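Local coordinates for peptidyl tryptophan dihydroxylase (Pseudomonas putida, PDB 7CTQ), which catalyses the FAD-dependent dihydroxylation of a peptidyl tryptophan, a step essential for making the tryptophylquinone cofactor of quinohemoprotein amine dehydrogenase, at residues Val159-Val164 against Ala209-Tyr214; Cys194-Thr199 against Ala216-Asp221. All blocks are in the same frame, centred on the assembly; numbering follows the deposited sequence. Where two conformers were deposited one is given.

Contacts 1 and 2 are neighbouring parts of one helix-on-sheet interface, their centres about 8 Å apart. The second partners, 209-214 and 216-221, lie on helix 208-220 and its C-terminal end. The first partners, 159-164 and 194-199, lie on strands 158-166 and 193-201, antiparallel neighbours in the mixed sheet. Along the chain the two strands come first and the helix follows, so the segments of the two contacts alternate. Probable backbone hydrogen bonds, such as Leu161 N to Val198 O at 2.8 Å, join the strands. The helix thus covers one face of a sheet whose other face presents Ser160 and Gln197 to the flavin pocket.

Contact 1 (Val159-Val164 against Ala209-Tyr214); sequences VSLLNV and AGLADY
Leu161 divides its two methyls between Leu211 and Tyr214, which are three residues apart on the helix. One prong, CD1, meets the tyrosine ring along the CD2-CE2 side, 3.9 Å from Tyr214 CD2 and much the same from CE2. It approaches obliquely, and the two side chains cross at about a right angle. The other prong, CD2, meets Leu211 methyl to methyl, with 4.3 Å between Leu161 CD2 and Leu211 CD2. Leu161 also touches Val198 of strand 193-201, Ala241 of strand 238-243 and Cys215. Tyr214 reaches the leucine because its CG lies anti to the backbone N (chi1 -174°), which carries the ring back beside the strand although its CB sets off neither toward nor away from it. At the far end of that ring, Tyr214 OH is hydrogen-bonded to Arg218 NH2, which anchors the hydroxyl end while CD2 and CE2 pack on the leucine.

This is a helix laid over a beta-sheet, in a protein related by sequence to the flavin-dependent tryptophan halogenases. Strand alternation separates the two sides: Leu161 and Asn163 turn to the helix, whereas Ser160 touches FAD on the opposite face and has its hydroxyl bonded to Thr199 OG1 and Ser244 OG.

Asn163 does not touch the 209-214 segment directly. A water bridges the gap, accepting from Asn163 ND2 at 3.3 Å and donating to Ala212 O at 2.9 Å, and ND2 is also bonded to Glu238 O.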
ATOM      1  N   VAL A 159     -10.573   0.498  14.019  1.00 39.06           N
ATOM      2  CA  VAL A 159      -9.497   0.717  14.978  1.00 33.58           C
ATOM      3  C   VAL A 159      -8.812  -0.613  15.262  1.00 33.89           C
ATOM      4  O   VAL A 159      -9.465  -1.657  15.384  1.00 36.52           O
ATOM      5  CB  VAL A 159     -10.009   1.379  16.281  1.00 38.52           C
ATOM      6  CG1 VAL A 159      -8.925   1.421  17.333  1.00 38.80           C
ATOM      7  CG2 VAL A 159     -10.464   2.800  16.012  1.00 45.24           C
ATOM      8  N   SER A 160      -7.488  -0.581  15.330  1.00 33.86           N
ATOM      9  CA  SER A 160      -6.709  -1.742  15.719  1.00 35.06           C
ATOM     10  C   SER A 160      -6.114  -1.437  17.091  1.00 38.05           C
ATOM     11  O   SER A 160      -5.424  -0.429  17.257  1.00 37.65           O
ATOM     12  CB  SER A 160      -5.627  -2.050  14.678  1.00 38.78           C
ATOM     13  OG  SER A 160      -6.222  -2.485  13.450  1.00 38.65           O
ATOM     14  N   LEU A 161      -6.446  -2.265  18.078  1.00 38.82           N
ATOM     15  CA  LEU A 161      -5.937  -2.114  19.440  1.00 43.11           C
ATOM     16  C   LEU A 161      -4.814  -3.116  19.663  1.00 40.84           C
ATOM     17  O   LEU A 161      -4.976  -4.308  19.383  1.00 37.27           O
ATOM     18  CB  LEU A 161      -7.040  -2.336  20.475  1.00 41.68           C
ATOM     19  CG  LEU A 161      -8.336  -1.545  20.332  1.00 39.65           C
ATOM     20  CD1 LEU A 161      -9.324  -2.028  21.378  1.00 43.59           C
ATOM     21  CD2 LEU A 161      -8.071  -0.054  20.465  1.00 42.95           C
ATOM     22  N   LEU A 162      -3.697  -2.641  20.204  1.00 38.38           N
ATOM     23  CA  LEU A 162      -2.472  -3.418  20.269  1.00 42.24           C
ATOM     24  C   LEU A 162      -1.996  -3.562  21.716  1.00 44.02           C
ATOM     25  O   LEU A 162      -1.966  -2.584  22.469  1.00 39.57           O
ATOM     26  CB  LEU A 162      -1.397  -2.756  19.404  1.00 43.92           C
ATOM     27  CG  LEU A 162       0.032  -3.154  19.748  1.00 57.76           C
ATOM     28  CD1 LEU A 162       0.346  -4.499  19.125  1.00 47.69           C
ATOM     29  CD2 LEU A 162       1.001  -2.094  19.280  1.00 62.52           C
ATOM     30  N   ASN A 163      -1.632  -4.784  22.099  1.00 37.27           N
ATOM     31  CA  ASN A 163      -0.934  -5.049  23.353  1.00 40.11           C
ATOM     32  C   ASN A 163       0.468  -5.545  23.034  1.00 38.17           C
ATOM     33  O   ASN A 163       0.646  -6.397  22.155  1.00 41.75           O
ATOM     34  CB  ASN A 163      -1.666  -6.087  24.202  1.00 36.04           C
ATOM     35  CG  ASN A 163      -2.770  -5.488  25.065  1.00 39.13           C
ATOM     36  OD1 ASN A 163      -3.781  -6.136  25.308  1.00 38.36           O
ATOM     37  ND2 ASN A 163      -2.569  -4.263  25.551  1.00 40.93           N
ATOM     38  N   VAL A 164       1.460  -5.008  23.743  1.00 36.95           N
ATOM     39  CA  VAL A 164       2.858  -5.380  23.563  1.00 36.38           C
ATOM     40  C   VAL A 164       3.440  -5.688  24.935  1.00 39.88           C
ATOM     41  O   VAL A 164       3.284  -4.893  25.866  1.00 41.22           O
ATOM     42  CB  VAL A 164       3.664  -4.257  22.885  1.00 43.55           C
ATOM     43  CG1 VAL A 164       5.126  -4.643  22.821  1.00 45.16           C
ATOM     44  CG2 VAL A 164       3.122  -3.971  21.483  1.00 40.97           C
ATOM     45  N   ALA A 209      -9.155   5.648  29.174  1.00 51.48           N
ATOM     46  CA  ALA A 209      -9.074   5.030  30.492  1.00 57.08           C
ATOM     47  C   ALA A 209      -9.580   3.593  30.485  1.00 54.14           C
ATOM     48  O   ALA A 209      -9.167   2.791  31.326  1.00 52.69           O
ATOM     49  CB  ALA A 209      -9.858   5.864  31.505  1.00 52.10           C
ATOM     50  N   GLY A 210     -10.466   3.242  29.558  1.00 45.57           N
ATOM     51  CA  GLY A 210     -11.030   1.908  29.561  1.00 47.85           C
ATOM     52  C   GLY A 210     -10.357   0.891  28.657  1.00 44.59           C
ATOM     53  O   GLY A 210     -10.738  -0.285  28.684  1.00 43.06           O
ATOM     54  N   LEU A 211      -9.348   1.315  27.882  1.00 46.17           N
ATOM     55  CA  LEU A 211      -8.779   0.465  26.835  1.00 47.55           C
ATOM     56  C   LEU A 211      -7.978  -0.697  27.408  1.00 43.46           C
ATOM     57  O   LEU A 211      -8.036  -1.814  26.876  1.00 36.51           O
ATOM     58  CB  LEU A 211      -7.889   1.292  25.910  1.00 49.33           C
ATOM     59  CG  LEU A 211      -8.618   2.265  24.993  1.00 60.66           C
ATOM     60  CD1 LEU A 211      -7.619   2.993  24.109  1.00 58.53           C
ATOM     61  CD2 LEU A 211      -9.668   1.526  24.168  1.00 51.81           C
ATOM     62  N   ALA A 212      -7.208  -0.449  28.475  1.00 40.03           N
ATOM     63  CA  ALA A 212      -6.382  -1.504  29.055  1.00 33.41           C
ATOM     64  C   ALA A 212      -7.242  -2.668  29.531  1.00 33.70           C
ATOM     65  O   ALA A 212      -6.967  -3.830  29.201  1.00 36.16           O
ATOM     66  CB  ALA A 212      -5.543  -0.945  30.204  1.00 31.35           C
ATOM     67  N   ASP A 213      -8.305  -2.371  30.295  1.00 32.88           N
ATOM     68  CA  ASP A 213      -9.219  -3.423  30.755  1.00 30.07           C
ATOM     69  C   ASP A 213      -9.914  -4.113  29.598  1.00 40.34           C
ATOM     70  O   ASP A 213     -10.221  -5.312  29.667  1.00 32.54           O
ATOM     71  CB  ASP A 213     -10.278  -2.838  31.680  1.00 35.07           C
ATOM     72  CG  ASP A 213      -9.740  -2.552  33.069  1.00 40.30           C
ATOM     73  OD1 ASP A 213      -8.817  -3.258  33.507  1.00 36.89           O
ATOM     74  OD2 ASP A 213     -10.268  -1.637  33.718  1.00 36.49           O
ATOM     75  N   TYR A 214     -10.251  -3.344  28.561  1.00 38.66           N
ATOM     76  CA  TYR A 214     -10.934  -3.904  27.405  1.00 38.69           C
ATOM     77  C   TYR A 214     -10.049  -4.921  26.697  1.00 30.29           C
ATOM     78  O   TYR A 214     -10.478  -6.043  26.412  1.00 34.94           O
ATOM     79  CB  TYR A 214     -11.339  -2.765  26.462  1.00 41.30           C
ATOM     80  CG  TYR A 214     -12.172  -3.201  25.289  1.00 40.65           C
ATOM     81  CD1 TYR A 214     -13.560  -3.241  25.372  1.00 40.95           C
ATOM     82  CD2 TYR A 214     -11.569  -3.583  24.096  1.00 45.27           C
ATOM     83  CE1 TYR A 214     -14.332  -3.642  24.289  1.00 40.26           C
ATOM     84  CE2 TYR A 214     -12.329  -3.984  23.003  1.00 47.59           C
ATOM     85  CZ  TYR A 214     -13.707  -4.015  23.108  1.00 50.99           C
ATOM     86  OH  TYR A 214     -14.460  -4.417  22.028  1.00 50.05           O
TER
HETATM   87  O   HOH W   1      -4.280  -4.280  28.344  1.00 38.29           O

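Contact 2 (Cys194-Thr199 against Ala216-Asp221); sequences CYWQVT and AARRAD. With FAD (flavin-adenine dinucleotide), chain C.
Trp196 and Arg219 make a CH-pi contact: Arg219 CG sits 3.5 Å from the centroid of the six-membered ring of Trp196, only 14° off the ring normal. The indole is brought under the helix by a CG anti to the backbone N (chi1 177°). Beyond CG the arginine chain bends at chi3, and its charge is engaged in a cation-pi interaction with Trp165.

The apolar contacts involve Arg218. Its CB lies 3.8 Å from Trp196 CH2, obliquely, and its CD comes within 4.4 Å of Val198 CG2. With the indole cut back to an alanine here, the Arg219 CG and Arg218 CB methylenes are likely to lose the ring they rest on. Gln197, turned the other way, makes a van der Waals approach to the flavin, with OE1 3.5 Å from FAD C6.

Among polar groups, Arg218, extended from CG to NE, carries its guanidinium to a salt bridge between NH2 and Asp181 OD2, besides its bond to Tyr214.

The axes of 216-220 and 194-199 cross at 104°, 10.3 Å apart at their closest. Helix 208-220 thus runs across strand 193-201, with strands 158-166 and 182-188 flanking that strand in the sheet.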
ATOM      1  N   CYS A 194       6.266  -9.977  22.482  1.00 46.98           N
ATOM      2  CA  CYS A 194       4.924 -10.448  22.178  1.00 41.77           C
ATOM      3  C   CYS A 194       4.063  -9.299  21.680  1.00 43.96           C
ATOM      4  O   CYS A 194       4.241  -8.139  22.075  1.00 42.28           O
ATOM      5  CB  CYS A 194       4.270 -11.090  23.393  1.00 42.95           C
ATOM      6  SG  CYS A 194       5.113 -12.570  23.936  1.00 47.58           S
ATOM      7  N   TYR A 195       3.103  -9.659  20.829  0.52 42.91           N
ATOM      8  CA  TYR A 195       2.299  -8.730  20.047  0.52 40.54           C
ATOM      9  C   TYR A 195       0.886  -9.287  19.954  0.52 36.13           C
ATOM     10  O   TYR A 195       0.703 -10.474  19.671  0.52 39.46           O
ATOM     11  CB  TYR A 195       2.912  -8.556  18.646  0.52 44.57           C
ATOM     12  CG  TYR A 195       2.236  -7.550  17.732  0.52 48.21           C
ATOM     13  CD1 TYR A 195       2.818  -6.311  17.481  0.52 56.45           C
ATOM     14  CD2 TYR A 195       1.042  -7.852  17.090  0.52 45.66           C
ATOM     15  CE1 TYR A 195       2.217  -5.393  16.627  0.52 59.86           C
ATOM     16  CE2 TYR A 195       0.433  -6.938  16.242  0.52 52.12           C
ATOM     17  CZ  TYR A 195       1.020  -5.710  16.021  0.52 52.53           C
ATOM     18  OH  TYR A 195       0.414  -4.804  15.184  0.52 63.75           O
ATOM     19  N   TRP A 196      -0.110  -8.444  20.210  1.00 34.73           N
ATOM     20  CA  TRP A 196      -1.496  -8.842  19.983  1.00 41.28           C
ATOM     21  C   TRP A 196      -2.269  -7.612  19.540  1.00 38.96           C
ATOM     22  O   TRP A 196      -2.183  -6.552  20.173  1.00 39.16           O
ATOM     23  CB  TRP A 196      -2.122  -9.453  21.238  1.00 40.09           C
ATOM     24  CG  TRP A 196      -3.584  -9.832  21.146  1.00 33.88           C
ATOM     25  CD1 TRP A 196      -4.097 -11.047  20.793  1.00 35.03           C
ATOM     26  CD2 TRP A 196      -4.707  -9.001  21.469  1.00 32.35           C
ATOM     27  NE1 TRP A 196      -5.476 -11.022  20.866  1.00 32.82           N
ATOM     28  CE2 TRP A 196      -5.869  -9.775  21.285  1.00 27.71           C
ATOM     29  CE3 TRP A 196      -4.839  -7.675  21.897  1.00 33.39           C
ATOM     30  CZ2 TRP A 196      -7.145  -9.267  21.510  1.00 30.01           C
ATOM     31  CZ3 TRP A 196      -6.109  -7.173  22.116  1.00 32.79           C
ATOM     32  CH2 TRP A 196      -7.238  -7.964  21.926  1.00 27.57           C
ATOM     33  N   GLN A 197      -3.017  -7.759  18.453  1.00 40.10           N
ATOM     34  CA  GLN A 197      -3.665  -6.624  17.809  1.00 40.87           C
ATOM     35  C   GLN A 197      -5.034  -7.067  17.328  1.00 35.33           C
ATOM     36  O   GLN A 197      -5.150  -8.018  16.550  1.00 37.50           O
ATOM     37  CB  GLN A 197      -2.807  -6.094  16.659  1.00 45.96           C
ATOM     38  CG  GLN A 197      -3.560  -5.550  15.469  1.00 51.38           C
ATOM     39  CD  GLN A 197      -2.729  -5.633  14.208  1.00 55.51           C
ATOM     40  OE1 GLN A 197      -1.644  -5.040  14.125  1.00 50.12           O
ATOM     41  NE2 GLN A 197      -3.217  -6.394  13.227  1.00 45.71           N
ATOM     42  N   VAL A 198      -6.069  -6.410  17.827  1.00 36.98           N
ATOM     43  CA  VAL A 198      -7.433  -6.772  17.493  1.00 33.55           C
ATOM     44  C   VAL A 198      -8.008  -5.626  16.686  1.00 36.77           C
ATOM     45  O   VAL A 198      -7.750  -4.450  16.976  1.00 35.64           O
ATOM     46  CB  VAL A 198      -8.290  -7.088  18.733  1.00 34.33           C
ATOM     47  CG1 VAL A 198      -8.543  -5.829  19.577  1.00 36.69           C
ATOM     48  CG2 VAL A 198      -9.590  -7.747  18.311  1.00 36.92           C
ATOM     49  N   THR A 199      -8.734  -5.976  15.637  1.00 43.21           N
ATOM     50  CA  THR A 199      -9.279  -5.011  14.694  1.00 36.73           C
ATOM     51  C   THR A 199     -10.790  -5.018  14.844  1.00 29.00           C
ATOM     52  O   THR A 199     -11.420  -6.082  14.803  1.00 32.99           O
ATOM     53  CB  THR A 199      -8.844  -5.360  13.270  1.00 36.62           C
ATOM     54  OG1 THR A 199      -7.422  -5.207  13.182  1.00 34.83           O
ATOM     55  CG2 THR A 199      -9.526  -4.437  12.243  1.00 35.75           C
ATOM     56  N   ALA A 216      -7.403  -6.466  27.972  1.00 36.14           N
ATOM     57  CA  ALA A 216      -7.108  -7.580  28.871  1.00 32.60           C
ATOM     58  C   ALA A 216      -8.220  -8.619  28.834  1.00 30.56           C
ATOM     59  O   ALA A 216      -7.958  -9.821  28.704  1.00 36.54           O
ATOM     60  CB  ALA A 216      -6.887  -7.055  30.294  1.00 35.80           C
ATOM     61  N   ALA A 217      -9.477  -8.178  28.885  1.00 33.78           N
ATOM     62  CA  ALA A 217     -10.573  -9.141  28.861  1.00 30.63           C
ATOM     63  C   ALA A 217     -10.616  -9.921  27.553  1.00 38.67           C
ATOM     64  O   ALA A 217     -10.912 -11.126  27.555  1.00 39.38           O
ATOM     65  CB  ALA A 217     -11.904  -8.439  29.116  1.00 32.03           C
ATOM     66  N   ARG A 218     -10.336  -9.256  26.419  1.00 37.59           N
ATOM     67  CA  ARG A 218     -10.351  -9.958  25.134  1.00 35.51           C
ATOM     68  C   ARG A 218      -9.223 -10.981  25.045  1.00 36.44           C
ATOM     69  O   ARG A 218      -9.439 -12.118  24.596  1.00 32.57           O
ATOM     70  CB  ARG A 218     -10.266  -8.953  23.977  1.00 31.54           C
ATOM     71  CG  ARG A 218     -11.607  -8.314  23.641  1.00 39.25           C
ATOM     72  CD  ARG A 218     -11.602  -7.710  22.239  1.00 49.20           C
ATOM     73  NE  ARG A 218     -12.844  -7.010  21.946  1.00 46.79           N
ATOM     74  CZ  ARG A 218     -13.845  -7.516  21.229  1.00 48.03           C
ATOM     75  NH1 ARG A 218     -13.766  -8.737  20.710  1.00 45.27           N
ATOM     76  NH2 ARG A 218     -14.934  -6.792  21.043  1.00 52.28           N
ATOM     77  N   ARG A 219      -8.010 -10.600  25.469  1.00 29.89           N
ATOM     78  CA  ARG A 219      -6.908 -11.560  25.483  1.00 35.97           C
ATOM     79  C   ARG A 219      -7.191 -12.709  26.441  1.00 39.55           C
ATOM     80  O   ARG A 219      -6.932 -13.877  26.118  1.00 39.08           O
ATOM     81  CB  ARG A 219      -5.598 -10.860  25.847  1.00 37.11           C
ATOM     82  CG  ARG A 219      -5.100  -9.927  24.769  1.00 40.36           C
ATOM     83  CD  ARG A 219      -3.978  -9.065  25.279  1.00 42.72           C
ATOM     84  NE  ARG A 219      -2.857  -9.887  25.648  1.00 51.96           N
ATOM     85  CZ  ARG A 219      -2.005  -9.610  26.621  1.00 37.67           C
ATOM     86  NH1 ARG A 219      -2.118  -8.508  27.348  1.00 37.06           N
ATOM     87  NH2 ARG A 219      -1.028 -10.462  26.852  1.00 42.33           N
ATOM     88  N   ALA A 220      -7.750 -12.406  27.617  1.00 40.07           N
ATOM     89  CA  ALA A 220      -8.078 -13.459  28.574  1.00 35.01           C
ATOM     90  C   ALA A 220      -9.132 -14.421  28.043  1.00 40.90           C
ATOM     91  O   ALA A 220      -9.222 -15.554  28.524  1.00 38.07           O
ATOM     92  CB  ALA A 220      -8.563 -12.841  29.887  1.00 43.64           C
ATOM     93  N   ASP A 221      -9.928 -14.002  27.067  1.00 38.90           N
ATOM     94  CA  ASP A 221     -10.996 -14.840  26.558  1.00 38.71           C
ATOM     95  C   ASP A 221     -10.552 -15.735  25.411  1.00 36.21           C
ATOM     96  O   ASP A 221     -11.356 -16.535  24.923  1.00 45.51           O
ATOM     97  CB  ASP A 221     -12.180 -13.969  26.113  1.00 44.95           C
ATOM     98  CG  ASP A 221     -12.913 -13.314  27.288  1.00 55.58           C
ATOM     99  OD1 ASP A 221     -12.536 -13.556  28.464  1.00 51.10           O
ATOM    100  OD2 ASP A 221     -13.868 -12.540  27.029  1.00 58.52           O
TER
HETATM  101  PA  FAD C 501       5.372   4.065   7.245  1.00 44.94           P
HETATM  102  O1A FAD C 501       5.900   2.688   7.139  1.00 40.84           O
HETATM  103  O2A FAD C 501       4.406   4.252   8.406  1.00 47.92           O
HETATM  104  O5B FAD C 501       6.571   5.065   7.240  1.00 46.60           O
HETATM  105  C5B FAD C 501       6.427   6.415   7.723  1.00 44.08           C
HETATM  106  C4B FAD C 501       7.765   6.813   8.289  1.00 59.27           C
HETATM  107  O4B FAD C 501       7.754   8.230   8.577  1.00 61.30           O
HETATM  108  C3B FAD C 501       8.175   6.109   9.587  1.00 65.72           C
HETATM  109  O3B FAD C 501       9.571   5.823   9.571  1.00 68.73           O
HETATM  110  C2B FAD C 501       7.787   7.127  10.668  1.00 66.47           C
HETATM  111  O2B FAD C 501       8.605   7.050  11.835  1.00 74.80           O
HETATM  112  C1B FAD C 501       8.072   8.438   9.936  1.00 69.39           C
HETATM  113  N9A FAD C 501       7.371   9.623  10.410  1.00 64.79           N
HETATM  114  C8A FAD C 501       6.086   9.742  10.860  1.00 68.96           C
HETATM  115  N7A FAD C 501       5.739  10.957  11.209  1.00 69.28           N
HETATM  116  C5A FAD C 501       6.897  11.685  11.002  1.00 65.78           C
HETATM  117  C6A FAD C 501       7.216  13.044  11.200  1.00 62.70           C
HETATM  118  N6A FAD C 501       6.357  13.948  11.669  1.00 66.60           N
HETATM  119  N1A FAD C 501       8.472  13.458  10.886  1.00 58.01           N
HETATM  120  C2A FAD C 501       9.341  12.559  10.415  1.00 60.19           C
HETATM  121  N3A FAD C 501       9.147  11.254  10.193  1.00 64.30           N
HETATM  122  C4A FAD C 501       7.903  10.877  10.503  1.00 69.36           C
HETATM  123  N1  FAD C 501       1.558  -4.307   6.458  1.00 49.19           N
HETATM  124  C2  FAD C 501       2.054  -5.558   6.221  1.00 44.70           C
HETATM  125  O2  FAD C 501       2.730  -5.809   5.222  1.00 45.91           O
HETATM  126  N3  FAD C 501       1.810  -6.575   7.121  1.00 48.47           N
HETATM  127  C4  FAD C 501       1.088  -6.466   8.292  1.00 55.73           C
HETATM  128  O4  FAD C 501       0.947  -7.443   9.024  1.00 52.80           O
HETATM  129  C4X FAD C 501       0.562  -5.137   8.537  1.00 49.98           C
HETATM  130  N5  FAD C 501      -0.141  -4.947   9.622  1.00 50.47           N
HETATM  131  C5X FAD C 501      -0.646  -3.678   9.857  1.00 49.53           C
HETATM  132  C6  FAD C 501      -1.406  -3.458  11.007  1.00 48.79           C
HETATM  133  C7  FAD C 501      -1.948  -2.206  11.279  1.00 52.47           C
HETATM  134  C7M FAD C 501      -2.760  -2.004  12.531  1.00 43.83           C
HETATM  135  C8  FAD C 501      -1.731  -1.148  10.383  1.00 50.23           C
HETATM  136  C8M FAD C 501      -2.295   0.222  10.652  1.00 44.60           C
HETATM  137  C9  FAD C 501      -0.970  -1.362   9.238  1.00 46.80           C
HETATM  138  C9A FAD C 501      -0.434  -2.615   8.967  1.00 51.06           C
HETATM  139  N10 FAD C 501       0.346  -2.858   7.818  1.00 48.02           N
HETATM  140  C10 FAD C 501       0.847  -4.119   7.561  1.00 47.96           C
HETATM  141  C1' FAD C 501       0.560  -1.797   6.832  1.00 42.11           C
HETATM  142  C2' FAD C 501       1.954  -1.193   6.855  1.00 47.80           C
HETATM  143  O2' FAD C 501       2.332  -0.803   8.176  1.00 44.68           O
HETATM  144  C3' FAD C 501       1.957   0.028   5.937  1.00 44.22           C
HETATM  145  O3' FAD C 501       1.331  -0.351   4.716  1.00 43.02           O
HETATM  146  C4' FAD C 501       3.329   0.608   5.607  1.00 47.88           C
HETATM  147  O4' FAD C 501       4.169   0.647   6.763  1.00 50.93           O
HETATM  148  C5' FAD C 501       3.197   1.988   5.008  1.00 38.49           C
HETATM  149  O5' FAD C 501       4.486   2.406   4.535  1.00 36.90           O
HETATM  150  P   FAD C 501       4.863   3.916   4.462  1.00 41.06           P
HETATM  151  O1P FAD C 501       3.851   4.583   3.517  1.00 39.11           O
HETATM  152  O2P FAD C 501       6.304   4.084   4.127  1.00 41.78           O
HETATM  153  O3P FAD C 501       4.564   4.437   5.930  1.00 42.53           O